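Local coordinates for protein apicoplast TIC22, putative (Plasmodium falciparum 3D7, PDB 4E6Z) that acts as an essential chaperone in protein import into the apicoplast, probably in association with the TIC translocon of the inner plastid membrane, at residues Q98-F103 with Q162-K167; I77-I82 with I133-A138; K172-N177 with P193-E198. All blocks are in the same frame, centred on the assembly; numbering follows the deposited sequence.

Contact 1 of 3, residues Q98-F103 with Q162-K167; sequences QVCYMF and QNIYWK
Cys-100 and Trp-166 sit beside each other on one face of a parallel strand pair, Cys-100 CB lying 3.5 Å from Trp-166 CZ3. With SG anti to the carbonyl carbon (chi1 -73°), the sulfur stands obliquely over the six-membered ring, 4.5 Å from its centroid, a sulfur-aromatic contact. Ile-164 lays CG2 over a face of the indole, toward its rim, and touches Cys-100 SG as well. Selenomethionine Met-102 crosses Trp-166 at about a right angle in an oblique Met-aromatic contact, bending back at chi3 so that CE lies 3.8 Å from Trp-166 CB.

On the other face Val-99 CG2 meets the edge of the Tyr-165 ring at CD2, 3.9 Å away. Tyr-101 and Lys-167 run alongside, Lys-167 CD lying 3.6 Å from Tyr-101 CE1. Between the faces, a backbone ladder links Tyr-165 N to Gln-98 O, Cys-100 N to Tyr-165 O, Lys-167 N to Cys-100 O at 2.8 Å, and Met-102 N to Lys-167 O. Strand 97-103 is thus the middle of a three-stranded mixed sheet, antiparallel to 92-94. Met-102 and Trp-166 pack on helix 135-150 and Cys-100 on Pro-89 and Ile-91, an apolar face, whereas partly exposed Tyr-101 hydrogen-bonds Glu-94 through its hydroxyl.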
loop_
_atom_site.group_PDB
_atom_site.type_symbol
_atom_site.label_atom_id
_atom_site.label_comp_id
_atom_site.label_asym_id
_atom_site.label_seq_id
_atom_site.Cartn_x
_atom_site.Cartn_y
_atom_site.Cartn_z
ATOM N N GLN A 98 7.920 -20.643 -1.014
ATOM C CA GLN A 98 6.502 -20.524 -0.709
ATOM C C GLN A 98 6.133 -19.049 -0.636
ATOM O O GLN A 98 6.619 -18.329 0.233
ATOM C CB GLN A 98 6.183 -21.213 0.617
ATOM C CG GLN A 98 6.476 -22.703 0.634
ATOM C CD GLN A 98 6.250 -23.319 1.999
ATOM O OE1 GLN A 98 5.147 -23.761 2.318
ATOM N NE2 GLN A 98 7.296 -23.346 2.816
ATOM N N VAL A 99 5.276 -18.602 -1.547
ATOM C CA VAL A 99 4.941 -17.187 -1.636
ATOM C C VAL A 99 3.488 -16.875 -1.296
ATOM O O VAL A 99 2.569 -17.536 -1.775
ATOM C CB VAL A 99 5.241 -16.630 -3.038
ATOM C CG1 VAL A 99 4.743 -15.201 -3.157
ATOM C CG2 VAL A 99 6.728 -16.702 -3.321
ATOM N N CYS A 100 3.294 -15.857 -0.463
ATOM C CA CYS A 100 1.967 -15.307 -0.221
ATOM C C CYS A 100 1.904 -13.858 -0.705
ATOM O O CYS A 100 2.893 -13.132 -0.644
ATOM C CB CYS A 100 1.577 -15.422 1.258
ATOM S SG CYS A 100 1.178 -17.123 1.782
ATOM N N TYR A 101 0.736 -13.453 -1.188
ATOM C CA TYR A 101 0.551 -12.139 -1.793
ATOM C C TYR A 101 -0.187 -11.168 -0.881
ATOM O O TYR A 101 -1.242 -11.483 -0.339
ATOM C CB TYR A 101 -0.197 -12.281 -3.120
ATOM C CG TYR A 101 0.602 -13.011 -4.171
ATOM C CD1 TYR A 101 1.520 -12.336 -4.961
ATOM C CD2 TYR A 101 0.452 -14.378 -4.363
ATOM C CE1 TYR A 101 2.263 -12.999 -5.920
ATOM C CE2 TYR A 101 1.191 -15.052 -5.321
ATOM C CZ TYR A 101 2.096 -14.355 -6.095
ATOM O OH TYR A 101 2.834 -15.010 -7.053
HETATM N N MSE A 102 0.381 -9.981 -0.718
HETATM C CA MSE A 102 -0.250 -8.930 0.064
HETATM C C MSE A 102 -0.457 -7.703 -0.817
HETATM O O MSE A 102 0.488 -7.202 -1.417
HETATM C CB MSE A 102 0.629 -8.573 1.254
HETATM C CG MSE A 102 1.013 -9.766 2.091
HETATM SE SE MSE A 102 2.116 -9.286 3.616
HETATM C CE MSE A 102 3.624 -8.463 2.683
ATOM N N PHE A 103 -1.696 -7.233 -0.907
ATOM C CA PHE A 103 -2.032 -6.141 -1.815
ATOM C C PHE A 103 -2.292 -4.838 -1.065
ATOM O O PHE A 103 -2.980 -4.822 -0.044
ATOM C CB PHE A 103 -3.254 -6.504 -2.661
ATOM C CG PHE A 103 -3.067 -7.738 -3.503
ATOM C CD1 PHE A 103 -2.618 -7.638 -4.810
ATOM C CD2 PHE A 103 -3.339 -8.999 -2.984
ATOM C CE1 PHE A 103 -2.440 -8.768 -5.587
ATOM C CE2 PHE A 103 -3.167 -10.138 -3.759
ATOM C CZ PHE A 103 -2.718 -10.023 -5.065
ATOM N N GLN A 162 10.262 -24.046 2.953
ATOM C CA GLN A 162 10.280 -23.950 4.408
ATOM C C GLN A 162 9.576 -22.684 4.893
ATOM O O GLN A 162 8.491 -22.748 5.471
ATOM C CB GLN A 162 11.719 -23.985 4.929
ATOM C CG GLN A 162 11.829 -24.050 6.441
ATOM C CD GLN A 162 11.295 -25.352 7.004
ATOM O OE1 GLN A 162 10.704 -25.379 8.083
ATOM N NE2 GLN A 162 11.498 -26.441 6.271
ATOM N N ASN A 163 10.200 -21.533 4.654
ATOM C CA ASN A 163 9.634 -20.254 5.073
ATOM C C ASN A 163 8.861 -19.548 3.966
ATOM O O ASN A 163 9.220 -19.626 2.792
ATOM C CB ASN A 163 10.725 -19.331 5.622
ATOM C CG ASN A 163 11.096 -19.658 7.054
ATOM O OD1 ASN A 163 10.322 -20.278 7.783
ATOM N ND2 ASN A 163 12.287 -19.234 7.468
ATOM N N ILE A 164 7.797 -18.856 4.358
ATOM C CA ILE A 164 6.938 -18.160 3.411
ATOM C C ILE A 164 7.492 -16.792 3.041
ATOM O O ILE A 164 7.831 -15.992 3.911
ATOM C CB ILE A 164 5.516 -17.978 3.975
ATOM C CG1 ILE A 164 4.858 -19.338 4.216
ATOM C CG2 ILE A 164 4.674 -17.122 3.035
ATOM C CD1 ILE A 164 3.474 -19.248 4.825
ATOM N N TYR A 165 7.583 -16.529 1.743
ATOM C CA TYR A 165 7.963 -15.210 1.259
ATOM C C TYR A 165 6.726 -14.335 1.073
ATOM O O TYR A 165 5.924 -14.555 0.165
ATOM C CB TYR A 165 8.754 -15.313 -0.048
ATOM C CG TYR A 165 9.084 -13.971 -0.664
ATOM C CD1 TYR A 165 9.943 -13.086 -0.027
ATOM C CD2 TYR A 165 8.537 -13.589 -1.882
ATOM C CE1 TYR A 165 10.247 -11.858 -0.583
ATOM C CE2 TYR A 165 8.836 -12.363 -2.447
ATOM C CZ TYR A 165 9.690 -11.501 -1.793
ATOM O OH TYR A 165 9.990 -10.278 -2.353
ATOM N N TRP A 166 6.575 -13.348 1.948
ATOM C CA TRP A 166 5.447 -12.429 1.887
ATOM C C TRP A 166 5.721 -11.310 0.887
ATOM O O TRP A 166 6.542 -10.431 1.139
ATOM C CB TRP A 166 5.164 -11.853 3.274
ATOM C CG TRP A 166 4.836 -12.910 4.280
ATOM C CD1 TRP A 166 5.702 -13.532 5.138
ATOM C CD2 TRP A 166 3.548 -13.482 4.525
ATOM N NE1 TRP A 166 5.027 -14.450 5.907
ATOM C CE2 TRP A 166 3.702 -14.441 5.548
ATOM C CE3 TRP A 166 2.276 -13.277 3.980
ATOM C CZ2 TRP A 166 2.636 -15.191 6.036
ATOM C CZ3 TRP A 166 1.218 -14.025 4.463
ATOM C CH2 TRP A 166 1.404 -14.967 5.482
ATOM N N LYS A 167 5.029 -11.355 -0.248
ATOM C CA LYS A 167 5.257 -10.408 -1.337
ATOM C C LYS A 167 4.235 -9.273 -1.332
ATOM O O LYS A 167 3.037 -9.501 -1.488
ATOM C CB LYS A 167 5.226 -11.139 -2.680
ATOM C CG LYS A 167 5.378 -10.245 -3.891
ATOM C CD LYS A 167 5.197 -11.039 -5.178
ATOM C CE LYS A 167 6.360 -11.986 -5.416
ATOM N NZ LYS A 167 7.631 -11.249 -5.668
#

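Contact 2 of 3, residues I77-I82 with I133-A138; sequences IPVFLI and ITMKKA
Val-79 and Ile-133 form an antiparallel hydrogen-bonded pair, joined by Val-79 N to Ile-133 O and by Ile-133 N to Val-79 O, each 2.8 Å. Their side chains share one face of the sheet, where Val-79 CB meets Ile-133 CG1 at 3.7 Å. Ile-133 holds CG1 between its backbone N and carbonyl carbon (chi1 63°), and from there CD1 reaches Leu-81 CD1, 3.6 Å away. Val-79 turns its CG2 branch to the start of the helix, meeting Met-135 N at 3.5 Å and, farther along, Ala-138 CB.

Two residues before Val-79, Ile-77 O accepts from Met-135 N at 2.7 Å, nearly in line with the carbonyl. The side chains of Ile-77 and selenomethionine Met-135 then lie side by side, and Ile-77 CG2 is 3.4 Å from Met-135 CG, tighter than usual van der Waals contact.

Thr-134 helps to fix the first helical turn as its N-cap: its OG1 accepts from Lys-137 N at 3.2 Å in a nearly straight bond (173°). On the Val-79 and Leu-81 face, Met-102 of strand 97-103 packs against these two and Ala-138. The arrangement is a strand-to-helix junction with a threonine N-cap, in which strand 129-134 passes directly into helix 135-150 while still bonded to strand 78-83.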
loop_
_atom_site.group_PDB
_atom_site.type_symbol
_atom_site.label_atom_id
_atom_site.label_comp_id
_atom_site.label_asym_id
_atom_site.label_seq_id
_atom_site.Cartn_x
_atom_site.Cartn_y
_atom_site.Cartn_z
ATOM N N ILE A 77 -2.148 2.107 7.372
ATOM C CA ILE A 77 -2.180 1.655 5.988
ATOM C C ILE A 77 -2.704 0.220 5.902
ATOM O O ILE A 77 -2.054 -0.711 6.379
ATOM C CB ILE A 77 -0.785 1.712 5.350
ATOM C CG1 ILE A 77 -0.176 3.107 5.521
ATOM C CG2 ILE A 77 -0.856 1.318 3.882
ATOM C CD1 ILE A 77 1.304 3.165 5.215
ATOM N N PRO A 78 -3.890 0.044 5.296
ATOM C CA PRO A 78 -4.502 -1.276 5.112
ATOM C C PRO A 78 -3.723 -2.121 4.112
ATOM O O PRO A 78 -3.173 -1.583 3.152
ATOM C CB PRO A 78 -5.886 -0.947 4.533
ATOM C CG PRO A 78 -6.106 0.506 4.825
ATOM C CD PRO A 78 -4.748 1.120 4.772
ATOM N N VAL A 79 -3.674 -3.428 4.352
ATOM C CA VAL A 79 -3.111 -4.383 3.405
ATOM C C VAL A 79 -4.086 -5.551 3.267
ATOM O O VAL A 79 -4.721 -5.961 4.244
ATOM C CB VAL A 79 -1.743 -4.907 3.868
ATOM C CG1 VAL A 79 -1.226 -5.988 2.908
ATOM C CG2 VAL A 79 -0.756 -3.764 3.988
ATOM N N PHE A 80 -4.208 -6.086 2.057
ATOM C CA PHE A 80 -5.234 -7.082 1.782
ATOM C C PHE A 80 -4.674 -8.414 1.308
ATOM O O PHE A 80 -3.745 -8.464 0.506
ATOM C CB PHE A 80 -6.249 -6.537 0.778
ATOM C CG PHE A 80 -6.910 -5.271 1.228
ATOM C CD1 PHE A 80 -8.101 -5.305 1.934
ATOM C CD2 PHE A 80 -6.322 -4.041 0.970
ATOM C CE1 PHE A 80 -8.704 -4.133 2.363
ATOM C CE2 PHE A 80 -6.917 -2.871 1.397
ATOM C CZ PHE A 80 -8.111 -2.915 2.091
ATOM N N LEU A 81 -5.251 -9.492 1.829
ATOM C CA LEU A 81 -4.873 -10.838 1.425
ATOM C C LEU A 81 -6.108 -11.636 1.047
ATOM O O LEU A 81 -7.226 -11.300 1.436
ATOM C CB LEU A 81 -4.126 -11.556 2.549
ATOM C CG LEU A 81 -2.769 -11.032 3.017
ATOM C CD1 LEU A 81 -2.961 -9.950 4.053
ATOM C CD2 LEU A 81 -1.944 -12.160 3.603
ATOM N N ILE A 82 -5.908 -12.696 0.278
ATOM C CA ILE A 82 -6.990 -13.615 -0.026
ATOM C C ILE A 82 -6.816 -14.826 0.886
ATOM O O ILE A 82 -5.722 -15.375 0.999
ATOM C CB ILE A 82 -7.006 -14.025 -1.514
ATOM C CG1 ILE A 82 -7.400 -12.835 -2.395
ATOM C CG2 ILE A 82 -7.988 -15.163 -1.744
ATOM C CD1 ILE A 82 -6.411 -11.701 -2.390
ATOM N N ILE A 133 -5.100 -6.797 6.841
ATOM C CA ILE A 133 -4.128 -6.532 7.892
ATOM C C ILE A 133 -3.626 -5.097 7.699
ATOM O O ILE A 133 -4.246 -4.318 6.975
ATOM C CB ILE A 133 -2.952 -7.527 7.843
ATOM C CG1 ILE A 133 -2.177 -7.371 6.533
ATOM C CG2 ILE A 133 -3.460 -8.960 7.990
ATOM C CD1 ILE A 133 -0.898 -8.171 6.472
ATOM N N THR A 134 -2.516 -4.744 8.339
ATOM C CA THR A 134 -1.939 -3.415 8.154
ATOM C C THR A 134 -0.512 -3.494 7.623
ATOM O O THR A 134 0.113 -4.558 7.648
ATOM C CB THR A 134 -1.928 -2.608 9.464
ATOM O OG1 THR A 134 -0.921 -3.128 10.341
ATOM C CG2 THR A 134 -3.283 -2.677 10.139
HETATM N N MSE A 135 -0.004 -2.360 7.145
HETATM C CA MSE A 135 1.374 -2.270 6.676
HETATM C C MSE A 135 2.346 -2.566 7.804
HETATM O O MSE A 135 3.441 -3.072 7.569
HETATM C CB MSE A 135 1.666 -0.886 6.097
HETATM C CG MSE A 135 1.724 -0.849 4.580
HETATM SE SE MSE A 135 2.993 -2.137 3.831
HETATM C CE MSE A 135 4.554 -1.693 4.908
ATOM N N LYS A 136 1.945 -2.233 9.027
ATOM C CA LYS A 136 2.729 -2.569 10.209
ATOM C C LYS A 136 2.948 -4.075 10.285
ATOM O O LYS A 136 4.084 -4.552 10.303
ATOM C CB LYS A 136 2.020 -2.084 11.474
ATOM C CG LYS A 136 2.628 -2.600 12.772
ATOM C CD LYS A 136 1.826 -2.122 13.973
ATOM C CE LYS A 136 2.377 -2.683 15.276
ATOM N NZ LYS A 136 1.588 -2.229 16.456
ATOM N N LYS A 137 1.848 -4.819 10.334
ATOM C CA LYS A 137 1.908 -6.275 10.341
ATOM C C LYS A 137 2.660 -6.794 9.116
ATOM O O LYS A 137 3.451 -7.729 9.213
ATOM C CB LYS A 137 0.498 -6.865 10.381
ATOM C CG LYS A 137 0.445 -8.371 10.218
ATOM C CD LYS A 137 1.098 -9.080 11.390
ATOM C CE LYS A 137 0.977 -10.595 11.248
ATOM N NZ LYS A 137 1.536 -11.324 12.419
ATOM N N ALA A 138 2.412 -6.177 7.966
ATOM C CA ALA A 138 3.056 -6.592 6.725
ATOM C C ALA A 138 4.565 -6.386 6.797
ATOM O O ALA A 138 5.339 -7.200 6.295
ATOM C CB ALA A 138 2.469 -5.836 5.539
#

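Contact 3 of 3, residues K172-N177 with P193-E198; sequences KRQLQN and PVFYAE
Helix 172-177 passes strand 193-197 with axes 8.6 Å apart and N-to-C directions 59° from each other, bringing the backbones nearest at Leu-175 and Pro-193, whose CA atoms are 6.5 Å apart. The helix thereby packs against the start of strand 193-203, an inner strand of the four-stranded mixed sheet, between 238-242 and 208-213.

Phe-195 points its ring at the helix and inserts the CE2 and CZ corner beside Gln-174. The backbone oxygen of Gln-174 lies in the plane of the ring at its edge, 3.5 Å from CZ. The side-chain oxygen OE1 of the same residue approaches obliquely, 3.5 Å from CE2, with the amide and ring planes almost perpendicular (86°). The fold at chi2 (-50°) brings OE1 to the ring, curling the amide back beside the helix instead of extending it. Asn-177, one turn on, adds CB at 4.1 Å from Phe-195 CZ.

The second half of the contact is apolar. Leu-175 starts away from the strand, but its CD2 swings back to lie 3.6 Å from CD of the Pro-193 ring, the two side chains crossing at about a right angle.

Several donors and acceptors hold the Gln-174 amide in place. Asn-177 ND2 donates to OE1 at 3.1 Å, coming from above the carbonyl plane although OE1 lies close to the asparagine's own amide plane. Leu-216 N also donates to OE1, and Gln-174 NE2 is hydrogen-bonded to Glu-217. Leu-219 of helix 216-227 and Val-240 of strand 238-242 also pack against Phe-195.

Held at both ends by Asn-177, Leu-216 and Glu-217, the buried glutamine amide has OE1 fixed beside Phe-195; the meeting with the strand itself rests on van der Waals contact and on the weakly polar approach of the Gln-174 backbone O to the ring edge and, obliquely, of its OE1.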
loop_
_atom_site.group_PDB
_atom_site.type_symbol
_atom_site.label_atom_id
_atom_site.label_comp_id
_atom_site.label_asym_id
_atom_site.label_seq_id
_atom_site.Cartn_x
_atom_site.Cartn_y
_atom_site.Cartn_z
ATOM N N LYS A 172 -1.837 -1.502 -8.591
ATOM C CA LYS A 172 -1.537 -1.601 -10.014
ATOM C C LYS A 172 -1.735 -0.249 -10.699
ATOM O O LYS A 172 -0.940 0.152 -11.544
ATOM C CB LYS A 172 -2.424 -2.660 -10.667
ATOM C CG LYS A 172 -2.133 -2.911 -12.132
ATOM C CD LYS A 172 -3.231 -3.752 -12.766
ATOM C CE LYS A 172 -2.863 -4.173 -14.178
ATOM N NZ LYS A 172 -1.714 -5.125 -14.198
ATOM N N ARG A 173 -2.800 0.448 -10.316
ATOM C CA ARG A 173 -3.155 1.724 -10.922
ATOM C C ARG A 173 -2.189 2.853 -10.525
ATOM O O ARG A 173 -1.941 3.767 -11.306
ATOM C CB ARG A 173 -4.596 2.092 -10.553
ATOM C CG ARG A 173 -5.089 3.387 -11.169
ATOM C CD ARG A 173 -6.491 3.733 -10.687
ATOM N NE ARG A 173 -6.545 3.901 -9.238
ATOM C CZ ARG A 173 -7.549 4.484 -8.587
ATOM N NH1 ARG A 173 -8.586 4.967 -9.258
ATOM N NH2 ARG A 173 -7.510 4.590 -7.265
ATOM N N GLN A 174 -1.651 2.791 -9.312
ATOM C CA GLN A 174 -0.712 3.809 -8.855
ATOM C C GLN A 174 0.682 3.603 -9.445
ATOM O O GLN A 174 1.403 4.570 -9.693
ATOM C CB GLN A 174 -0.651 3.863 -7.324
ATOM C CG GLN A 174 -1.992 4.150 -6.658
ATOM C CD GLN A 174 -2.702 5.357 -7.252
ATOM O OE1 GLN A 174 -2.078 6.372 -7.567
ATOM N NE2 GLN A 174 -4.015 5.249 -7.410
ATOM N N LEU A 175 1.065 2.350 -9.672
ATOM C CA LEU A 175 2.333 2.057 -10.331
ATOM C C LEU A 175 2.334 2.648 -11.728
ATOM O O LEU A 175 3.348 3.166 -12.196
ATOM C CB LEU A 175 2.579 0.552 -10.402
ATOM C CG LEU A 175 3.173 -0.099 -9.153
ATOM C CD1 LEU A 175 2.961 -1.618 -9.180
ATOM C CD2 LEU A 175 4.650 0.253 -9.042
ATOM N N GLN A 176 1.188 2.571 -12.391
ATOM C CA GLN A 176 1.032 3.196 -13.692
ATOM C C GLN A 176 1.097 4.718 -13.581
ATOM O O GLN A 176 1.794 5.376 -14.352
ATOM C CB GLN A 176 -0.282 2.773 -14.342
ATOM C CG GLN A 176 -0.432 3.280 -15.764
ATOM C CD GLN A 176 0.756 2.919 -16.644
ATOM O OE1 GLN A 176 0.980 1.747 -16.966
ATOM N NE2 GLN A 176 1.523 3.932 -17.043
ATOM N N ASN A 177 0.361 5.273 -12.623
ATOM C CA ASN A 177 0.358 6.715 -12.394
ATOM C C ASN A 177 1.760 7.261 -12.143
ATOM O O ASN A 177 2.087 8.377 -12.549
ATOM C CB ASN A 177 -0.556 7.066 -11.216
ATOM C CG ASN A 177 -2.025 6.948 -11.563
ATOM O OD1 ASN A 177 -2.398 6.960 -12.730
ATOM N ND2 ASN A 177 -2.869 6.844 -10.546
ATOM N N PRO A 193 5.587 2.958 -4.902
ATOM C CA PRO A 193 5.343 4.391 -5.087
ATOM C C PRO A 193 4.460 5.035 -4.012
ATOM O O PRO A 193 3.452 4.473 -3.579
ATOM C CB PRO A 193 4.646 4.451 -6.453
ATOM C CG PRO A 193 4.063 3.084 -6.645
ATOM C CD PRO A 193 5.044 2.153 -6.009
ATOM N N VAL A 194 4.874 6.219 -3.578
ATOM C CA VAL A 194 4.003 7.133 -2.856
ATOM C C VAL A 194 4.222 8.510 -3.471
ATOM O O VAL A 194 5.304 8.796 -3.983
ATOM C CB VAL A 194 4.282 7.148 -1.335
ATOM C CG1 VAL A 194 3.706 5.894 -0.678
ATOM C CG2 VAL A 194 5.770 7.254 -1.066
ATOM N N PHE A 195 3.192 9.349 -3.441
ATOM C CA PHE A 195 3.235 10.642 -4.113
ATOM C C PHE A 195 3.225 11.803 -3.122
ATOM O O PHE A 195 2.591 11.728 -2.071
ATOM C CB PHE A 195 2.043 10.776 -5.066
ATOM C CG PHE A 195 1.913 9.638 -6.040
ATOM C CD1 PHE A 195 2.486 9.717 -7.301
ATOM C CD2 PHE A 195 1.217 8.490 -5.696
ATOM C CE1 PHE A 195 2.370 8.669 -8.197
ATOM C CE2 PHE A 195 1.092 7.441 -6.591
ATOM C CZ PHE A 195 1.668 7.531 -7.843
ATOM N N TYR A 196 3.927 12.881 -3.461
ATOM C CA TYR A 196 3.868 14.096 -2.651
ATOM C C TYR A 196 4.061 15.355 -3.492
ATOM O O TYR A 196 4.553 15.292 -4.620
ATOM C CB TYR A 196 4.885 14.049 -1.505
ATOM C CG TYR A 196 6.294 14.425 -1.897
ATOM C CD1 TYR A 196 6.789 15.696 -1.635
ATOM C CD2 TYR A 196 7.129 13.512 -2.524
ATOM C CE1 TYR A 196 8.077 16.051 -1.991
ATOM C CE2 TYR A 196 8.419 13.857 -2.883
ATOM C CZ TYR A 196 8.889 15.127 -2.615
ATOM O OH TYR A 196 10.175 15.470 -2.973
ATOM N N ALA A 197 3.663 16.494 -2.933
ATOM C CA ALA A 197 3.794 17.780 -3.609
ATOM C C ALA A 197 4.735 18.704 -2.844
ATOM O O ALA A 197 4.735 18.731 -1.610
ATOM C CB ALA A 197 2.431 18.430 -3.784
ATOM N N GLU A 198 5.528 19.465 -3.592
ATOM C CA GLU A 198 6.558 20.340 -3.033
ATOM C C GLU A 198 6.069 21.288 -1.941
ATOM O O GLU A 198 6.642 21.349 -0.850
ATOM C CB GLU A 198 7.197 21.163 -4.152
ATOM C CG GLU A 198 7.918 20.337 -5.197
ATOM C CD GLU A 198 9.294 19.886 -4.745
ATOM O OE1 GLU A 198 9.394 19.228 -3.687
ATOM O OE2 GLU A 198 10.276 20.190 -5.455
#

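How the contacts relate
From the N terminus, strand 78-83 is the first element used, and contact 2 returns to it after about 50 residues. Strand 97-103 lies within that loop, yet its partner 164-169 comes only after helix 135-150, so contacts 1 and 2 cross along the chain. They also touch in space: Phe-103 O and Phe-80 N are 2.7 Å apart, a probable hydrogen bond, joining the two small sheets. Contact 3 follows in series, closing a short loop after strand 164-169 leads into helix 172-179. It does not touch the others and ties that helix to the four-stranded sheet, across the chain's centre from contact 1.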